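Local coordinates for protein beta-N-acetylglucosaminidase (PDB 3WO8) that probably hydrolyses terminal non-reducing N-acetyl-D-hexosamine residues from N-acetyl-beta-D-hexosaminides, as a glycoside hydrolase family 3 enzyme, at residues 70-75 against 119-124; 43-48 against 58-63; 18-23 against 282-287; 52-57 against 382-387. One frame throughout, in Å; residues are numbered along the deposited sequence.

In the fold
Interactions 1, 2 and 3 are buried in the TIM barrel, whereas interaction 4 is a partly buried seam between the barrel and the C-terminal domain. Interactions 1 and 3 each join barrel strands through backbone bonds: regular parallel pairing at 18-23 with 282-287, looser bonding helped by side chains at 70-75 with 119-124. Phe21 of interaction 3 packs against Met121 and Phe123 of interaction 1. Interaction 2 is wholly apolar and lays helix 53-66 on a strand lying between those of 20-24 and 70-72. The same helix serves interaction 4 with its first turn, where charged groups and a phenol mix with aliphatic carbons.

Interaction 1: 70-75 against 119-124; sequences LISSDH and LNMVFA
Ile71 O takes N-H groups from two successive residues: Asn120 N donates to Ile71 O at 2.9 Å, and Met121 N adds a weak bond. These bonds help to close the TIM barrel between strands 70-72 and 121-122, the third and fourth along the chain. The pairing is irregular, with the segments running 65° apart, and a side chain supplements it: Asn120 OD1 accepts from Ile71 N at 2.6 Å, the donor lying 32° from the carbonyl plane, while Asn120 ND2 bonds back to Phe69 O. Further on, Phe123 N points almost straight at Ser73 O, 3.0 Å away.

Met121 runs alongside strand 70-72. Its CB lies 3.7 Å from Ser72 CB, and CG stays close to the same carbon. SD leans on the Phe21 ring of strand 20-24. A bend at chi3 (-53°) then brings CE to Leu70, with Leu70 CD1 only 3.3 Å from Met121 CE. On the outer side Ile71 CG2 meets Leu119 CD1, next to Met60 of helix 53-66.

Ser72 sits over one face of the Phe123 ring: its CB makes a CH-pi contact, 4.3 Å from the ring centroid, and its OG is also above the ring centre. At the rim of that ring, near its plane, Asp74 OD1 approaches Phe123 CD2 to 3.4 Å.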
loop_
_atom_site.group_PDB
_atom_site.type_symbol
_atom_site.label_atom_id
_atom_site.label_comp_id
_atom_site.label_asym_id
_atom_site.label_seq_id
_atom_site.Cartn_x
_atom_site.Cartn_y
_atom_site.Cartn_z
ATOM N N LEU B 70 -12.232 15.634 9.764
ATOM C CA LEU B 70 -11.403 14.695 10.427
ATOM C C LEU B 70 -11.639 13.390 9.737
ATOM O O LEU B 70 -12.708 12.827 9.882
ATOM C CB LEU B 70 -11.825 14.555 11.871
ATOM C CG LEU B 70 -11.570 15.794 12.702
ATOM C CD1 LEU B 70 -11.905 15.493 14.145
ATOM C CD2 LEU B 70 -10.127 16.253 12.571
ATOM N N ILE B 71 -10.628 12.922 8.992
ATOM C CA ILE B 71 -10.698 11.738 8.138
ATOM C C ILE B 71 -9.895 10.632 8.766
ATOM O O ILE B 71 -8.679 10.763 8.973
ATOM C CB ILE B 71 -10.207 12.057 6.725
ATOM C CG1 ILE B 71 -10.894 13.347 6.251
ATOM C CG2 ILE B 71 -10.602 10.932 5.772
ATOM C CD1 ILE B 71 -10.681 13.759 4.797
ATOM N N SER B 72 -10.576 9.549 9.123
ATOM C CA SER B 72 -9.927 8.515 9.909
ATOM C C SER B 72 -10.221 7.126 9.352
ATOM O O SER B 72 -10.984 7.017 8.375
ATOM C CB SER B 72 -10.315 8.604 11.376
ATOM O OG SER B 72 -9.701 7.540 12.103
ATOM N N SER B 73 -9.594 6.109 9.973
ATOM C CA SER B 73 -9.742 4.735 9.595
ATOM C C SER B 73 -9.475 3.904 10.854
ATOM O O SER B 73 -8.980 4.463 11.810
ATOM C CB SER B 73 -8.710 4.378 8.534
ATOM O OG SER B 73 -7.537 3.740 9.111
ATOM N N ASP B 74 -9.794 2.600 10.824
ATOM C CA ASP B 74 -9.533 1.681 11.919
ATOM C C ASP B 74 -8.245 0.924 11.729
ATOM O O ASP B 74 -8.101 -0.199 12.178
ATOM C CB ASP B 74 -10.641 0.655 12.042
ATOM C CG ASP B 74 -11.949 1.268 12.392
ATOM O OD1 ASP B 74 -11.913 2.190 13.209
ATOM O OD2 ASP B 74 -13.008 0.844 11.850
ATOM N N HIS B 75 -7.284 1.534 11.071
ATOM C CA HIS B 75 -6.044 0.841 10.832
ATOM C C HIS B 75 -5.203 0.793 12.095
ATOM O O HIS B 75 -4.320 1.608 12.290
ATOM C CB HIS B 75 -5.271 1.526 9.720
ATOM C CG HIS B 75 -4.367 0.603 9.010
ATOM N ND1 HIS B 75 -3.112 0.272 9.469
ATOM C CD2 HIS B 75 -4.568 -0.123 7.899
ATOM C CE1 HIS B 75 -2.559 -0.591 8.636
ATOM N NE2 HIS B 75 -3.431 -0.856 7.680
ATOM N N LEU B 119 -5.590 10.862 5.249
ATOM C CA LEU B 119 -6.133 10.718 6.559
ATOM C C LEU B 119 -5.433 11.693 7.506
ATOM O O LEU B 119 -4.227 11.960 7.384
ATOM C CB LEU B 119 -5.891 9.306 7.081
ATOM C CG LEU B 119 -6.640 8.096 6.532
ATOM C CD1 LEU B 119 -8.050 8.454 6.085
ATOM C CD2 LEU B 119 -5.844 7.458 5.411
ATOM N N ASN B 120 -6.184 12.215 8.468
ATOM C CA ASN B 120 -5.605 13.095 9.474
ATOM C C ASN B 120 -5.925 12.649 10.902
ATOM O O ASN B 120 -5.690 13.368 11.838
ATOM C CB ASN B 120 -6.039 14.519 9.187
ATOM C CG ASN B 120 -7.537 14.731 9.365
ATOM O OD1 ASN B 120 -8.283 13.838 9.791
ATOM N ND2 ASN B 120 -7.983 15.912 9.045
ATOM N N MET B 121 -6.409 11.422 11.054
ATOM C CA MET B 121 -6.731 10.861 12.332
ATOM C C MET B 121 -6.727 9.364 12.175
ATOM O O MET B 121 -6.929 8.873 11.045
ATOM C CB MET B 121 -8.139 11.297 12.717
ATOM C CG MET B 121 -8.688 10.682 14.017
ATOM S SD MET B 121 -10.207 11.470 14.645
ATOM C CE MET B 121 -9.659 13.144 14.670
ATOM N N VAL B 122 -6.528 8.644 13.285
ATOM C CA VAL B 122 -6.684 7.198 13.279
ATOM C C VAL B 122 -7.304 6.691 14.559
ATOM O O VAL B 122 -7.008 7.173 15.635
ATOM C CB VAL B 122 -5.336 6.449 13.047
ATOM C CG1 VAL B 122 -4.312 6.803 14.103
ATOM C CG2 VAL B 122 -5.538 4.946 13.039
ATOM N N PHE B 123 -8.117 5.662 14.455
ATOM C CA PHE B 123 -8.655 5.089 15.648
ATOM C C PHE B 123 -7.701 4.115 16.267
ATOM O O PHE B 123 -8.002 2.984 16.448
ATOM C CB PHE B 123 -10.068 4.531 15.419
ATOM C CG PHE B 123 -11.093 5.616 15.071
ATOM C CD1 PHE B 123 -11.125 6.806 15.761
ATOM C CD2 PHE B 123 -11.996 5.445 14.073
ATOM C CE1 PHE B 123 -12.042 7.790 15.469
ATOM C CE2 PHE B 123 -12.918 6.424 13.778
ATOM C CZ PHE B 123 -12.944 7.604 14.471
ATOM N N ALA B 124 -6.552 4.597 16.676
ATOM C CA ALA B 124 -5.673 3.771 17.487
ATOM C C ALA B 124 -4.880 4.718 18.376
ATOM O O ALA B 124 -4.883 5.920 18.110
ATOM C CB ALA B 124 -4.771 2.972 16.574
#

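Interaction 2: 43-48 against 58-63; sequences ILIYPG and DFMSFL
Ile43 and Ile45 face helix 58-63 from strand 43-45, the two segment axes running nearly antiparallel at 173° and 11.9 Å apart, a spacing that only side chains bridge. Ile43 is met by two residues one helical turn apart. Its CG2 comes within 3.8 Å of Phe59 CZ, obliquely to the ring, while CG1 lies alongside Leu63, which points the other way, 3.8 Å from Leu63 CD2. Leu63 CD1 in turn lies over one face of the Phe59 ring, offset toward its rim, and also touches Ile43, making a compact three-residue cluster.

Strand 42-45, helix 53-66 and the neighbouring parallel strand 70-72 form a beta-alpha-beta crossover, the connection by which a TIM barrel is built; Ile71 on that next strand packs against Met60 and Leu63. With an alanine in place of Ile43, both gamma branches and CD1 would go, which would probably leave Phe59 CZ and the Leu63 methyls without their partner on the strand.

Ile45 reaches out with an extended chain (chi2 -162°), so that CD1 alone touches the helix, 4.1 Å from Phe59 CD2. The same methyl meets Met60 CE, which a bend at chi2 (-70°) helps bring toward the strand. Phe59 also packs edge-to-face with Phe24.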
loop_
_atom_site.group_PDB
_atom_site.type_symbol
_atom_site.label_atom_id
_atom_site.label_comp_id
_atom_site.label_asym_id
_atom_site.label_seq_id
_atom_site.Cartn_x
_atom_site.Cartn_y
_atom_site.Cartn_z
ATOM N N ILE B 43 -15.286 11.805 9.086
ATOM C CA ILE B 43 -15.534 10.883 7.983
ATOM C C ILE B 43 -14.710 9.684 8.342
ATOM O O ILE B 43 -13.509 9.788 8.319
ATOM C CB ILE B 43 -15.004 11.423 6.626
ATOM C CG1 ILE B 43 -15.632 12.764 6.259
ATOM C CG2 ILE B 43 -15.231 10.408 5.505
ATOM C CD1 ILE B 43 -17.130 12.721 6.087
ATOM N N LEU B 44 -15.340 8.576 8.718
ATOM C CA LEU B 44 -14.627 7.313 8.959
ATOM C C LEU B 44 -14.755 6.434 7.715
ATOM O O LEU B 44 -15.864 6.122 7.330
ATOM C CB LEU B 44 -15.219 6.588 10.159
ATOM C CG LEU B 44 -14.867 5.123 10.283
ATOM C CD1 LEU B 44 -13.355 4.979 10.330
ATOM C CD2 LEU B 44 -15.470 4.473 11.514
ATOM N N ILE B 45 -13.646 6.043 7.085
ATOM C CA ILE B 45 -13.715 5.309 5.798
ATOM C C ILE B 45 -13.447 3.832 5.961
ATOM O O ILE B 45 -12.438 3.445 6.556
ATOM C CB ILE B 45 -12.680 5.845 4.838
ATOM C CG1 ILE B 45 -12.758 7.367 4.866
ATOM C CG2 ILE B 45 -12.926 5.317 3.459
ATOM C CD1 ILE B 45 -12.112 8.053 3.669
ATOM N N TYR B 46 -14.350 3.006 5.429
ATOM C CA TYR B 46 -14.259 1.571 5.584
ATOM C C TYR B 46 -13.782 0.838 4.323
ATOM O O TYR B 46 -13.736 1.429 3.198
ATOM C CB TYR B 46 -15.622 1.041 5.888
ATOM C CG TYR B 46 -16.290 1.434 7.189
ATOM C CD1 TYR B 46 -15.687 1.197 8.424
ATOM C CD2 TYR B 46 -17.569 1.939 7.174
ATOM C CE1 TYR B 46 -16.331 1.511 9.600
ATOM C CE2 TYR B 46 -18.223 2.230 8.331
ATOM C CZ TYR B 46 -17.595 2.020 9.539
ATOM O OH TYR B 46 -18.266 2.346 10.675
ATOM N N PRO B 47 -13.422 -0.463 4.485
ATOM C CA PRO B 47 -12.832 -1.233 3.382
ATOM C C PRO B 47 -13.621 -1.161 2.066
ATOM O O PRO B 47 -13.068 -1.318 0.985
ATOM C CB PRO B 47 -12.766 -2.642 3.954
ATOM C CG PRO B 47 -12.473 -2.420 5.395
ATOM C CD PRO B 47 -13.266 -1.190 5.763
ATOM N N GLY B 48 -14.900 -0.884 2.157
ATOM C CA GLY B 48 -15.739 -0.710 0.972
ATOM C C GLY B 48 -15.221 0.394 0.095
ATOM O O GLY B 48 -15.368 0.324 -1.077
ATOM N N ASP B 58 -11.625 9.635 -5.306
ATOM C CA ASP B 58 -12.672 10.607 -5.611
ATOM C C ASP B 58 -13.302 11.075 -4.337
ATOM O O ASP B 58 -13.700 12.211 -4.244
ATOM C CB ASP B 58 -13.730 10.012 -6.506
ATOM C CG ASP B 58 -14.458 11.060 -7.304
ATOM O OD1 ASP B 58 -13.759 11.968 -7.813
ATOM O OD2 ASP B 58 -15.706 10.961 -7.440
ATOM N N PHE B 59 -13.347 10.216 -3.330
ATOM C CA PHE B 59 -13.914 10.607 -2.053
ATOM C C PHE B 59 -13.048 11.686 -1.431
ATOM O O PHE B 59 -13.546 12.641 -0.920
ATOM C CB PHE B 59 -14.073 9.370 -1.141
ATOM C CG PHE B 59 -15.055 9.532 0.013
ATOM C CD1 PHE B 59 -15.836 10.666 0.171
ATOM C CD2 PHE B 59 -15.179 8.517 0.940
ATOM C CE1 PHE B 59 -16.691 10.784 1.240
ATOM C CE2 PHE B 59 -16.046 8.607 1.993
ATOM C CZ PHE B 59 -16.803 9.745 2.152
ATOM N N MET B 60 -11.738 11.554 -1.499
ATOM C CA MET B 60 -10.846 12.535 -0.853
ATOM C C MET B 60 -10.890 13.830 -1.646
ATOM O O MET B 60 -10.829 14.909 -1.102
ATOM C CB MET B 60 -9.401 12.003 -0.820
ATOM C CG MET B 60 -9.156 10.874 0.164
ATOM S SD MET B 60 -9.244 11.544 1.827
ATOM C CE MET B 60 -8.710 10.148 2.792
ATOM N N SER B 61 -10.950 13.719 -2.959
ATOM C CA SER B 61 -11.090 14.891 -3.794
ATOM C C SER B 61 -12.361 15.675 -3.478
ATOM O O SER B 61 -12.352 16.885 -3.421
ATOM C CB SER B 61 -11.183 14.477 -5.247
ATOM O OG SER B 61 -11.317 15.619 -6.045
ATOM N N PHE B 62 -13.463 14.959 -3.326
ATOM C CA PHE B 62 -14.722 15.531 -2.887
ATOM C C PHE B 62 -14.588 16.178 -1.504
ATOM O O PHE B 62 -15.008 17.320 -1.329
ATOM C CB PHE B 62 -15.821 14.460 -2.880
ATOM C CG PHE B 62 -17.089 14.907 -2.242
ATOM C CD1 PHE B 62 -17.997 15.684 -2.952
ATOM C CD2 PHE B 62 -17.371 14.574 -0.922
ATOM C CE1 PHE B 62 -19.181 16.111 -2.372
ATOM C CE2 PHE B 62 -18.543 15.006 -0.327
ATOM C CZ PHE B 62 -19.455 15.766 -1.063
ATOM N N LEU B 63 -14.030 15.484 -0.528
ATOM C CA LEU B 63 -14.014 16.051 0.807
ATOM C C LEU B 63 -13.190 17.295 0.749
ATOM O O LEU B 63 -13.419 18.286 1.468
ATOM C CB LEU B 63 -13.409 15.105 1.809
ATOM C CG LEU B 63 -14.279 13.886 2.024
ATOM C CD1 LEU B 63 -13.515 12.778 2.741
ATOM C CD2 LEU B 63 -15.525 14.279 2.810
#

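Interaction 3: 18-23 against 282-287; sequences KLFFCG and NMILLG
Leu286 N donates to Phe21 O at 2.7 Å, and Leu285 CA sends a C-H toward the same oxygen, which has Leu285 CD1 as a close van der Waals neighbour. Three more backbone bonds, Ile284 N to Leu19 O, Phe21 N to Ile284 O and Gly23 N to Leu286 O, continue the parallel pairing of strands 20-23 and 283-286, whose axes diverge by 16°. This is the joint between the first and eighth strands of the TIM barrel.

On the inner face, Met283 slants across Phe21. Its chi3 of 96° carries CE back to the first strand, with Met283 CE 3.7 Å from Phe21 CD2 and also near the carbonyl oxygens of Lys18 and Phe20, and SD makes an oblique Met-aromatic contact with the Phe21 ring. Replacing Met283 by alanine would remove the thioether, and is likely to leave one flank of the Phe21 ring without its neighbour. Phe21 CB rests on Leu285 CD1, 3.7 Å away.

On the outer face Phe20 and Ile284 run alongside each other in the same direction, with Phe20 CE1 3.6 Å from Ile284 CD1. Helix 292-304 covers this face, its Leu292 touching Phe20, Cys22 and Leu286. Helix 310-326 packs at Leu19, while strands 42-45 and 253-257 flank the pair in the barrel.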
loop_
_atom_site.group_PDB
_atom_site.type_symbol
_atom_site.label_atom_id
_atom_site.label_comp_id
_atom_site.label_asym_id
_atom_site.label_seq_id
_atom_site.Cartn_x
_atom_site.Cartn_y
_atom_site.Cartn_z
ATOM N N LYS B 18 -20.392 19.539 13.281
ATOM C CA LYS B 18 -19.212 19.283 14.112
ATOM C C LYS B 18 -19.389 18.170 15.141
ATOM O O LYS B 18 -18.396 17.603 15.591
ATOM C CB LYS B 18 -18.766 20.545 14.858
ATOM C CG LYS B 18 -17.725 21.379 14.159
ATOM C CD LYS B 18 -18.199 21.898 12.812
ATOM C CE LYS B 18 -17.042 22.558 12.084
ATOM N NZ LYS B 18 -17.476 23.100 10.776
ATOM N N LEU B 19 -20.624 17.863 15.525
ATOM C CA LEU B 19 -20.863 16.858 16.570
ATOM C C LEU B 19 -20.899 15.428 16.100
ATOM O O LEU B 19 -20.992 14.495 16.924
ATOM C CB LEU B 19 -22.143 17.175 17.339
ATOM C CG LEU B 19 -21.917 18.107 18.530
ATOM C CD1 LEU B 19 -20.446 18.262 18.916
ATOM C CD2 LEU B 19 -22.453 19.483 18.228
ATOM N N PHE B 20 -20.765 15.237 14.789
ATOM C CA PHE B 20 -20.955 13.925 14.227
ATOM C C PHE B 20 -19.773 13.349 13.461
ATOM O O PHE B 20 -19.146 14.027 12.641
ATOM C CB PHE B 20 -22.163 13.980 13.329
ATOM C CG PHE B 20 -23.461 14.032 14.077
ATOM C CD1 PHE B 20 -23.898 12.927 14.809
ATOM C CD2 PHE B 20 -24.249 15.178 14.046
ATOM C CE1 PHE B 20 -25.090 12.968 15.497
ATOM C CE2 PHE B 20 -25.448 15.214 14.722
ATOM C CZ PHE B 20 -25.863 14.115 15.453
ATOM N N PHE B 21 -19.520 12.074 13.753
ATOM C CA PHE B 21 -18.576 11.226 13.059
ATOM C C PHE B 21 -19.317 10.041 12.369
ATOM O O PHE B 21 -19.992 9.259 13.011
ATOM C CB PHE B 21 -17.512 10.702 14.051
ATOM C CG PHE B 21 -16.115 10.720 13.490
ATOM C CD1 PHE B 21 -15.822 10.050 12.311
ATOM C CD2 PHE B 21 -15.113 11.458 14.105
ATOM C CE1 PHE B 21 -14.550 10.095 11.770
ATOM C CE2 PHE B 21 -13.838 11.488 13.578
ATOM C CZ PHE B 21 -13.552 10.799 12.416
ATOM N N CYS B 22 -19.168 9.903 11.059
ATOM C CA CYS B 22 -19.977 8.952 10.292
ATOM C C CYS B 22 -19.097 8.022 9.498
ATOM O O CYS B 22 -18.113 8.449 8.917
ATOM C CB CYS B 22 -20.923 9.693 9.339
ATOM S SG CYS B 22 -22.146 10.727 10.197
ATOM N N GLY B 23 -19.458 6.743 9.516
ATOM C CA GLY B 23 -18.753 5.693 8.782
ATOM C C GLY B 23 -19.341 5.543 7.398
ATOM O O GLY B 23 -20.555 5.530 7.244
ATOM N N ASN B 282 -18.151 14.712 23.014
ATOM C CA ASN B 282 -18.184 15.722 21.994
ATOM C C ASN B 282 -18.710 15.208 20.686
ATOM O O ASN B 282 -19.649 15.781 20.140
ATOM C CB ASN B 282 -16.784 16.290 21.774
ATOM C CG ASN B 282 -16.174 16.847 23.043
ATOM O OD1 ASN B 282 -15.127 16.391 23.489
ATOM N ND2 ASN B 282 -16.821 17.834 23.616
ATOM N N MET B 283 -18.099 14.152 20.145
ATOM C CA MET B 283 -18.562 13.654 18.842
ATOM C C MET B 283 -19.257 12.327 18.983
ATOM O O MET B 283 -18.796 11.421 19.681
ATOM C CB MET B 283 -17.442 13.572 17.788
ATOM C CG MET B 283 -16.906 14.927 17.353
ATOM S SD MET B 283 -15.493 14.749 16.256
ATOM C CE MET B 283 -16.392 14.899 14.679
ATOM N N ILE B 284 -20.396 12.263 18.319
ATOM C CA ILE B 284 -21.210 11.052 18.246
ATOM C C ILE B 284 -20.793 10.309 16.983
ATOM O O ILE B 284 -20.795 10.871 15.876
ATOM C CB ILE B 284 -22.716 11.384 18.127
ATOM C CG1 ILE B 284 -23.226 12.116 19.378
ATOM C CG2 ILE B 284 -23.520 10.126 17.953
ATOM C CD1 ILE B 284 -24.406 13.007 19.062
ATOM N N LEU B 285 -20.440 9.057 17.168
ATOM C CA LEU B 285 -20.001 8.234 16.083
ATOM C C LEU B 285 -21.168 7.367 15.633
ATOM O O LEU B 285 -21.684 6.506 16.382
ATOM C CB LEU B 285 -18.829 7.342 16.518
ATOM C CG LEU B 285 -18.370 6.335 15.472
ATOM C CD1 LEU B 285 -18.036 7.037 14.162
ATOM C CD2 LEU B 285 -17.225 5.469 15.988
ATOM N N LEU B 286 -21.558 7.602 14.386
ATOM C CA LEU B 286 -22.456 6.742 13.673
ATOM C C LEU B 286 -21.642 5.821 12.708
ATOM O O LEU B 286 -21.225 6.220 11.606
ATOM C CB LEU B 286 -23.498 7.596 12.948
ATOM C CG LEU B 286 -24.278 8.615 13.804
ATOM C CD1 LEU B 286 -25.358 9.339 12.982
ATOM C CD2 LEU B 286 -24.889 7.984 15.053
ATOM N N GLY B 287 -21.418 4.585 13.151
ATOM C CA GLY B 287 -20.918 3.532 12.283
ATOM C C GLY B 287 -21.481 3.581 10.867
ATOM O O GLY B 287 -20.760 3.310 9.900
#

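Interaction 4: 52-57 against 382-387; sequences KEYLLM and PEIVSR
The packing contacts centre on Tyr54 and Leu55, which reach from the first turn of helix 53-66 to the 382-387 segment. Tyr54 CZ stands 3.9 Å from Ile384 CG1, the two side chains crossing obliquely. Leu55 covers one face of the Arg387 cation with an aliphatic methyl, CD1 lying over the guanidinium, offset toward its rim and 3.5 Å from Arg387 NH1.

Polar links are thinner. Arg387 extends from CG to NE and offers a weak hydrogen bond, NE to Tyr54 OH at 3.4 Å, with the ring and guanidinium planes turned 73° apart. The Tyr54 hydroxyl is modelled too near Glu383 OE2, so its exact place, and the bond, remain doubtful. A firmer partner holds the arginine: NH1 forms a salt bridge with Asp26.

Charge contributes at longer range. Lys52 NZ lies 4.1 Å from Glu383 OE1, beyond a salt bridge, though the attraction may still help.

This seam joins the TIM barrel to the C-terminal domain. Helix 462-471 flanks it, Tyr466 meeting the Tyr54 ring and Pro462 touching Tyr54 and Ile384, and Val385 packs behind on strands 357-363 and 391-397.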
loop_
_atom_site.group_PDB
_atom_site.type_symbol
_atom_site.label_atom_id
_atom_site.label_comp_id
_atom_site.label_asym_id
_atom_site.label_seq_id
_atom_site.Cartn_x
_atom_site.Cartn_y
_atom_site.Cartn_z
ATOM N N LYS B 52 -11.068 0.085 -2.909
ATOM C CA LYS B 52 -11.278 0.447 -4.306
ATOM C C LYS B 52 -10.608 1.805 -4.481
ATOM O O LYS B 52 -11.197 2.885 -4.367
ATOM C CB LYS B 52 -12.754 0.538 -4.601
ATOM C CG LYS B 52 -13.516 -0.759 -4.539
ATOM C CD LYS B 52 -13.695 -1.292 -5.949
ATOM C CE LYS B 52 -13.677 -2.815 -6.039
ATOM N NZ LYS B 52 -14.578 -3.370 -5.000
ATOM N N GLU B 53 -9.338 1.764 -4.742
ATOM C CA GLU B 53 -8.571 2.967 -4.661
ATOM C C GLU B 53 -9.187 4.147 -5.449
ATOM O O GLU B 53 -9.237 5.256 -4.927
ATOM C CB GLU B 53 -7.154 2.650 -5.065
ATOM C CG GLU B 53 -6.227 3.805 -5.131
ATOM C CD GLU B 53 -4.803 3.326 -5.173
ATOM O OE1 GLU B 53 -4.499 2.379 -5.917
ATOM O OE2 GLU B 53 -3.994 3.868 -4.421
ATOM N N TYR B 54 -9.705 3.928 -6.650
ATOM C CA TYR B 54 -10.224 5.062 -7.393
ATOM C C TYR B 54 -11.390 5.704 -6.631
ATOM O O TYR B 54 -11.528 6.910 -6.653
ATOM C CB TYR B 54 -10.634 4.714 -8.822
ATOM C CG TYR B 54 -11.811 3.809 -8.865
ATOM C CD1 TYR B 54 -13.106 4.317 -8.839
ATOM C CD2 TYR B 54 -11.646 2.435 -8.894
ATOM C CE1 TYR B 54 -14.190 3.471 -8.867
ATOM C CE2 TYR B 54 -12.713 1.574 -8.919
ATOM C CZ TYR B 54 -13.980 2.089 -8.896
ATOM O OH TYR B 54 -15.036 1.232 -8.917
ATOM N N LEU B 55 -12.207 4.935 -5.928
ATOM C CA LEU B 55 -13.198 5.571 -5.048
ATOM C C LEU B 55 -12.539 6.366 -3.929
ATOM O O LEU B 55 -12.898 7.488 -3.675
ATOM C CB LEU B 55 -14.095 4.550 -4.354
ATOM C CG LEU B 55 -15.377 4.048 -4.982
ATOM C CD1 LEU B 55 -16.089 3.334 -3.841
ATOM C CD2 LEU B 55 -16.228 5.180 -5.594
ATOM N N LEU B 56 -11.608 5.740 -3.220
ATOM C CA LEU B 56 -10.885 6.440 -2.185
ATOM C C LEU B 56 -10.398 7.778 -2.693
ATOM O O LEU B 56 -10.509 8.778 -2.012
ATOM C CB LEU B 56 -9.690 5.632 -1.685
ATOM C CG LEU B 56 -8.937 6.408 -0.617
ATOM C CD1 LEU B 56 -9.862 6.766 0.555
ATOM C CD2 LEU B 56 -7.743 5.636 -0.160
ATOM N N MET B 57 -9.887 7.792 -3.914
ATOM C CA MET B 57 -9.413 9.035 -4.490
ATOM C C MET B 57 -10.522 10.051 -4.728
ATOM O O MET B 57 -10.391 11.225 -4.406
ATOM C CB MET B 57 -8.629 8.772 -5.783
ATOM C CG MET B 57 -7.273 8.090 -5.561
ATOM S SD MET B 57 -6.573 7.408 -7.080
ATOM C CE MET B 57 -5.060 6.777 -6.329
ATOM N N PRO B 382 -15.969 -3.441 -15.808
ATOM C CA PRO B 382 -17.416 -3.561 -15.607
ATOM C C PRO B 382 -17.891 -3.153 -14.229
ATOM O O PRO B 382 -18.930 -2.515 -14.117
ATOM C CB PRO B 382 -17.685 -5.026 -15.872
ATOM C CG PRO B 382 -16.631 -5.422 -16.824
ATOM C CD PRO B 382 -15.400 -4.690 -16.332
ATOM N N GLU B 383 -17.128 -3.460 -13.191
ATOM C CA GLU B 383 -17.517 -2.981 -11.820
ATOM C C GLU B 383 -17.556 -1.440 -11.746
ATOM O O GLU B 383 -18.360 -0.875 -11.008
ATOM C CB GLU B 383 -16.671 -3.604 -10.690
ATOM C CG GLU B 383 -15.701 -2.698 -9.956
ATOM C CD GLU B 383 -16.353 -1.920 -8.792
ATOM O OE1 GLU B 383 -17.213 -2.442 -8.051
ATOM O OE2 GLU B 383 -15.977 -0.755 -8.592
ATOM N N ILE B 384 -16.720 -0.776 -12.544
ATOM C CA ILE B 384 -16.657 0.673 -12.546
ATOM C C ILE B 384 -17.916 1.215 -13.205
ATOM O O ILE B 384 -18.641 2.005 -12.636
ATOM C CB ILE B 384 -15.407 1.207 -13.308
ATOM C CG1 ILE B 384 -14.098 0.781 -12.611
ATOM C CG2 ILE B 384 -15.459 2.727 -13.411
ATOM C CD1 ILE B 384 -12.870 0.974 -13.476
ATOM N N VAL B 385 -18.185 0.734 -14.405
ATOM C CA VAL B 385 -19.350 1.155 -15.130
ATOM C C VAL B 385 -20.630 0.778 -14.395
ATOM O O VAL B 385 -21.632 1.484 -14.490
ATOM C CB VAL B 385 -19.319 0.557 -16.527
ATOM C CG1 VAL B 385 -20.624 0.826 -17.240
ATOM C CG2 VAL B 385 -18.129 1.119 -17.302
ATOM N N SER B 386 -20.609 -0.317 -13.637
ATOM C CA SER B 386 -21.796 -0.690 -12.865
ATOM C C SER B 386 -22.204 0.414 -11.921
ATOM O O SER B 386 -23.311 0.404 -11.429
ATOM C CB SER B 386 -21.576 -1.950 -12.063
ATOM O OG SER B 386 -21.146 -1.654 -10.737
ATOM N N ARG B 387 -21.303 1.351 -11.622
ATOM C CA ARG B 387 -21.644 2.424 -10.686
ATOM C C ARG B 387 -22.584 3.442 -11.284
ATOM O O ARG B 387 -23.229 4.176 -10.558
ATOM C CB ARG B 387 -20.393 3.105 -10.133
ATOM C CG ARG B 387 -19.559 2.165 -9.286
ATOM C CD ARG B 387 -18.384 2.820 -8.569
ATOM N NE ARG B 387 -18.039 1.891 -7.503
ATOM C CZ ARG B 387 -18.563 1.907 -6.275
ATOM N NH1 ARG B 387 -18.191 0.962 -5.426
ATOM N NH2 ARG B 387 -19.420 2.872 -5.869
#